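Local coordinates for hypothetical protein TM0894 (Thermotoga maritima, PDB 1ZTC) that is probably a metal-dependent hydrolase of the metallo-beta-lactamase superfamily, perhaps an endoribonuclease, and binds two nickel ions, at residues P177-L180 and S181-I185; E62-E66 and L67-P71. One frame throughout, in Å; residues are numbered along the deposited sequence. Where two conformers were deposited one is given.

Contact 1 of 2, residues P177-L180 and S181-I185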
loop_
_atom_site.group_PDB
_atom_site.type_symbol
_atom_site.label_atom_id
_atom_site.label_comp_id
_atom_site.label_asym_id
_atom_site.label_seq_id
_atom_site.Cartn_x
_atom_site.Cartn_y
_atom_site.Cartn_z
ATOM N N PRO A 177 9.988 -4.392 -15.527
ATOM C CA PRO A 177 9.009 -4.629 -14.449
ATOM C C PRO A 177 7.604 -4.107 -14.725
ATOM O O PRO A 177 6.620 -4.676 -14.221
ATOM C CB PRO A 177 9.653 -3.960 -13.228
ATOM C CG PRO A 177 10.688 -3.110 -13.732
ATOM C CD PRO A 177 11.133 -3.592 -15.082
ATOM N N ASN A 178 7.514 -3.061 -15.549
ATOM C CA ASN A 178 6.261 -2.429 -15.831
ATOM C C ASN A 178 6.277 -1.742 -17.192
ATOM O O ASN A 178 7.271 -1.764 -17.894
ATOM C CB ASN A 178 5.903 -1.444 -14.706
ATOM C CG ASN A 178 6.987 -0.413 -14.469
ATOM O OD1 ASN A 178 7.608 0.070 -15.401
ATOM N ND2 ASN A 178 7.233 -0.097 -13.211
ATOM N N ARG A 179 5.152 -1.164 -17.565
ATOM C CA ARG A 179 4.999 -0.515 -18.876
ATOM C C ARG A 179 5.986 0.614 -19.101
ATOM O O ARG A 179 6.542 0.766 -20.193
ATOM C CB ARG A 179 3.576 0.040 -19.010
ATOM C CG ARG A 179 2.507 -1.059 -19.021
ATOM C CD ARG A 179 1.092 -0.501 -18.772
ATOM N NE ARG A 179 0.109 -1.551 -19.021
ATOM C CZ ARG A 179 -1.172 -1.318 -19.302
ATOM N NH1 ARG A 179 -1.624 -0.077 -19.344
ATOM N NH2 ARG A 179 -2.010 -2.326 -19.551
ATOM N N LEU A 180 6.215 1.417 -18.078
ATOM C CA LEU A 180 7.181 2.521 -18.222
ATOM C C LEU A 180 8.573 2.011 -18.575
ATOM O O LEU A 180 9.278 2.624 -19.383
ATOM C CB LEU A 180 7.266 3.404 -16.961
ATOM C CG LEU A 180 6.039 4.241 -16.567
ATOM C CD1 LEU A 180 6.447 5.354 -15.564
ATOM C CD2 LEU A 180 5.276 4.864 -17.788
ATOM N N SER A 181 8.993 0.896 -17.993
ATOM C CA SER A 181 10.340 0.400 -18.308
ATOM C C SER A 181 10.396 -0.058 -19.743
ATOM O O SER A 181 11.403 0.105 -20.432
ATOM C CB SER A 181 10.771 -0.723 -17.368
ATOM O OG SER A 181 9.849 -1.771 -17.410
ATOM N N TYR A 182 9.298 -0.628 -20.223
ATOM C CA TYR A 182 9.216 -1.014 -21.613
ATOM C C TYR A 182 9.247 0.205 -22.531
ATOM O O TYR A 182 9.915 0.210 -23.551
ATOM C CB TYR A 182 7.956 -1.857 -21.853
ATOM C CG TYR A 182 7.634 -2.095 -23.318
ATOM C CD1 TYR A 182 8.434 -2.915 -24.098
ATOM C CD2 TYR A 182 6.524 -1.499 -23.914
ATOM C CE1 TYR A 182 8.161 -3.132 -25.418
ATOM C CE2 TYR A 182 6.221 -1.729 -25.244
ATOM C CZ TYR A 182 7.050 -2.546 -25.995
ATOM O OH TYR A 182 6.762 -2.771 -27.313
ATOM N N TYR A 183 8.483 1.233 -22.193
ATOM C CA TYR A 183 8.514 2.460 -22.987
ATOM C C TYR A 183 9.915 3.084 -23.006
ATOM O O TYR A 183 10.314 3.663 -23.996
ATOM C CB TYR A 183 7.515 3.516 -22.478
ATOM C CG TYR A 183 6.053 3.099 -22.458
ATOM C CD1 TYR A 183 5.508 2.282 -23.448
ATOM C CD2 TYR A 183 5.202 3.561 -21.448
ATOM C CE1 TYR A 183 4.158 1.927 -23.418
ATOM C CE2 TYR A 183 3.856 3.204 -21.412
ATOM C CZ TYR A 183 3.349 2.393 -22.396
ATOM O OH TYR A 183 2.026 2.050 -22.338
ATOM N N ASP A 184 10.648 3.000 -21.910
ATOM C CA ASP A 184 12.024 3.536 -21.909
ATOM C C ASP A 184 12.895 2.862 -22.958
ATOM O O ASP A 184 13.634 3.525 -23.666
ATOM C CB ASP A 184 12.655 3.415 -20.521
ATOM C CG ASP A 184 11.938 4.288 -19.490
ATOM O OD1 ASP A 184 11.241 5.288 -19.871
ATOM O OD2 ASP A 184 12.080 3.970 -18.309
ATOM N N ILE A 185 12.776 1.548 -23.066
ATOM C CA ILE A 185 13.452 0.787 -24.119
ATOM C C ILE A 185 13.057 1.250 -25.523
ATOM O O ILE A 185 13.893 1.572 -26.356
ATOM C CB ILE A 185 13.167 -0.707 -23.941
ATOM C CG1 ILE A 185 13.878 -1.269 -22.710
ATOM C CG2 ILE A 185 13.538 -1.471 -25.209
ATOM C CD1 ILE A 185 15.299 -1.631 -22.934
#

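Contact 2 of 2, residues E62-E66 and L67-P71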
loop_
_atom_site.group_PDB
_atom_site.type_symbol
_atom_site.label_atom_id
_atom_site.label_comp_id
_atom_site.label_asym_id
_atom_site.label_seq_id
_atom_site.Cartn_x
_atom_site.Cartn_y
_atom_site.Cartn_z
ATOM N N GLU A 62 -9.817 -16.529 -4.834
ATOM C CA GLU A 62 -10.937 -16.244 -5.706
ATOM C C GLU A 62 -10.727 -16.852 -7.106
ATOM O O GLU A 62 -11.646 -17.455 -7.668
ATOM C CB GLU A 62 -11.026 -14.732 -5.704
ATOM C CG GLU A 62 -11.990 -14.005 -6.490
ATOM C CD GLU A 62 -11.703 -12.500 -6.266
ATOM O OE1 GLU A 62 -12.037 -11.973 -5.161
ATOM O OE2 GLU A 62 -11.055 -11.892 -7.160
ATOM N N LYS A 63 -9.513 -16.744 -7.658
ATOM C CA LYS A 63 -9.255 -17.313 -8.984
ATOM C C LYS A 63 -9.216 -18.856 -8.975
ATOM O O LYS A 63 -9.741 -19.491 -9.879
ATOM C CB LYS A 63 -7.968 -16.778 -9.581
ATOM C CG LYS A 63 -7.892 -15.279 -9.727
ATOM C CD LYS A 63 -8.920 -14.745 -10.677
ATOM C CE LYS A 63 -9.046 -13.240 -10.558
ATOM N NZ LYS A 63 -7.995 -12.568 -11.290
ATOM N N PHE A 64 -8.604 -19.445 -7.957
ATOM C CA PHE A 64 -8.604 -20.883 -7.807
ATOM C C PHE A 64 -10.031 -21.415 -7.671
ATOM O O PHE A 64 -10.391 -22.433 -8.275
ATOM C CB PHE A 64 -7.739 -21.300 -6.609
ATOM C CG PHE A 64 -6.287 -21.548 -6.970
ATOM C CD1 PHE A 64 -5.464 -20.507 -7.383
ATOM C CD2 PHE A 64 -5.742 -22.835 -6.902
ATOM C CE1 PHE A 64 -4.105 -20.736 -7.721
ATOM C CE2 PHE A 64 -4.405 -23.070 -7.250
ATOM C CZ PHE A 64 -3.588 -21.998 -7.656
ATOM N N SER A 65 -10.850 -20.711 -6.890
ATOM C CA SER A 65 -12.268 -21.072 -6.759
ATOM C C SER A 65 -12.995 -21.013 -8.104
ATOM O O SER A 65 -13.703 -21.949 -8.468
ATOM C CB SER A 65 -12.967 -20.165 -5.760
ATOM O OG SER A 65 -14.298 -20.586 -5.575
ATOM N N GLU A 66 -12.795 -19.938 -8.865
ATOM C CA GLU A 66 -13.372 -19.850 -10.200
ATOM C C GLU A 66 -12.931 -20.989 -11.105
ATOM O O GLU A 66 -13.716 -21.491 -11.888
ATOM C CB GLU A 66 -12.950 -18.568 -10.907
ATOM C CG GLU A 66 -13.630 -17.279 -10.465
ATOM C CD GLU A 66 -12.893 -16.026 -11.006
ATOM O OE1 GLU A 66 -12.228 -16.134 -12.084
ATOM O OE2 GLU A 66 -12.968 -14.952 -10.339
ATOM N N LEU A 67 -11.650 -21.339 -11.055
ATOM C CA LEU A 67 -11.106 -22.406 -11.894
ATOM C C LEU A 67 -11.509 -23.815 -11.439
ATOM O O LEU A 67 -11.355 -24.781 -12.189
ATOM C CB LEU A 67 -9.592 -22.318 -11.916
ATOM C CG LEU A 67 -9.018 -21.173 -12.731
ATOM C CD1 LEU A 67 -7.544 -21.039 -12.419
ATOM C CD2 LEU A 67 -9.239 -21.413 -14.204
ATOM N N GLY A 68 -12.002 -23.928 -10.215
ATOM C CA GLY A 68 -12.396 -25.204 -9.660
ATOM C C GLY A 68 -11.211 -26.086 -9.310
ATOM O O GLY A 68 -11.331 -27.310 -9.308
ATOM N N ILE A 69 -10.076 -25.478 -8.998
ATOM C CA ILE A 69 -8.886 -26.242 -8.655
ATOM C C ILE A 69 -8.371 -25.877 -7.279
ATOM O O ILE A 69 -8.753 -24.860 -6.713
ATOM C CB ILE A 69 -7.750 -26.020 -9.653
ATOM C CG1 ILE A 69 -7.364 -24.535 -9.703
ATOM C CG2 ILE A 69 -8.144 -26.560 -11.019
ATOM C CD1 ILE A 69 -6.099 -24.284 -10.455
ATOM N N SER A 70 -7.505 -26.749 -6.776
ATOM C CA SER A 70 -6.831 -26.581 -5.517
ATOM C C SER A 70 -5.341 -26.407 -5.814
ATOM O O SER A 70 -4.878 -26.739 -6.900
ATOM C CB SER A 70 -7.141 -27.824 -4.656
ATOM O OG SER A 70 -6.050 -28.275 -3.896
ATOM N N PRO A 71 -4.589 -25.857 -4.860
ATOM C CA PRO A 71 -3.129 -25.856 -4.968
ATOM C C PRO A 71 -2.538 -27.253 -5.233
ATOM O O PRO A 71 -1.534 -27.364 -5.901
ATOM C CB PRO A 71 -2.687 -25.342 -3.584
ATOM C CG PRO A 71 -3.834 -24.497 -3.109
ATOM C CD PRO A 71 -5.062 -25.201 -3.619
#

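Contact 1 of 2, residues P177-L180 and S181-I185
Asn178 caps helix 179-187 by accepting twice from Ser181, once at its side chain and once at its main chain, and so illustrates how an early helical N-H, that of Ser181, finds a partner; Arg179 N is taken by Asp212 OD2. Asn178 holds the N-cap position. OD1 of Asn178 accepts from Ser181 N at 3.1 Å, with the donor almost in line with the amide C=O. The reach depends on a first torsion of 56°, which tucks CG of Asn178 between its own N and carbonyl carbon and turns the amide over the first turn. The main-chain O of Asn178 is gripped as well: Ser181 OG donates to it at 2.6 Å from a little off the carbonyl plane, while Tyr182 N approaches it in that plane at a longer 3.3 Å. OG of Ser181 also lies 3.2 Å from CD of Pro177.

Tyr182 N thereby makes the first helical bond, and Tyr183 N to Arg179 O and Asp184 N to Leu180 O continue the ladder.

Apolar and face contacts gather on Tyr183. Arg179 O sits over one face of the ring, toward its rim and 3.2 Å above the plane, and CB of Arg179 lies 4.0 Å from CE2 of Tyr183. Leu180 comes from another direction, with its CD2 at the ring edge, near the plane.

The Arg179 guanidinium turns elsewhere, donating to the carbonyls of Ala213 and Pro214. The Asp184 carboxylate lies by Leu180 O, while its OD1 is hydrogen-bonded to Tyr189 OH. Just ahead of the cap, the side chain of Pro177 is about 6 Å from a bound nickel, and the backbone of Pro177 is hydrogen-bonded to that of His211, a nickel ligand. The whole is an asparagine N-cap on a helix that starts beside the dinuclear metal site of a metallo-beta-lactamase fold.

Contact 2 of 2, residues E62-E66 and L67-P71
Ile69 lays its CD1 methyl over one face of the Phe64 ring, 4.2 Å from the centroid and 28° off the ring normal, a CH-pi contact at the C-terminal end of helix 57-67. The backbone there forms a Schellman motif, a classic way of ending a helix. Gly68 takes a positive phi of 73°, a value that favours glycine, and the chain reverses so that Ile69 N donates to Phe64 O over 3.1 Å. Gly68 N also bonds to Ser65 O, although from well above the carbonyl plane. One residue earlier, Leu67 N keeps the regular helical bond to Lys63 O.

With this reversal the chain after Gly68 passes beside Phe64. The first torsion of Ile69, 59°, sets CG1 between its N and carbonyl carbon, bringing CG1 of Ile69 to 3.7 Å from CD2 of Phe64. Further on, Ser70 O lies at the edge near the ring plane, and CD of Pro71 is 4.1 Å from CD2 of Phe64.

Outside the turn, Phe64 packs on Leu18, Ile74 and Phe93, and on Ile115 of the second subunit; Thr114 of that subunit touches Pro71. Leu67 and Ile69 both meet Tyr39 of strand 37-42, so the turn is seated against the sheet as well as against a second subunit. Leu67 leans back over the last helical turn, its CG lying 3.4 Å from Lys63 O.

Along the chain contact 2 comes first, and the two do not touch: their centres are 31 Å apart and their nearest atoms about 14 Å. Each belongs to a different half of the two-sheet metallo-beta-lactamase fold. Contact 2 ends helix 57-67, which connects neighbouring parallel strands 45-49 and 76-78 of the six-stranded sheet in a beta-alpha-beta crossover. Contact 1 begins helix 179-187, which follows strand 169-171 and precedes its parallel neighbour 206-208 in the five-stranded sheet. One helix is thus started near the nickel ions, and the other is stopped where a second subunit packs, two complementary examples of helix capping in one family domain.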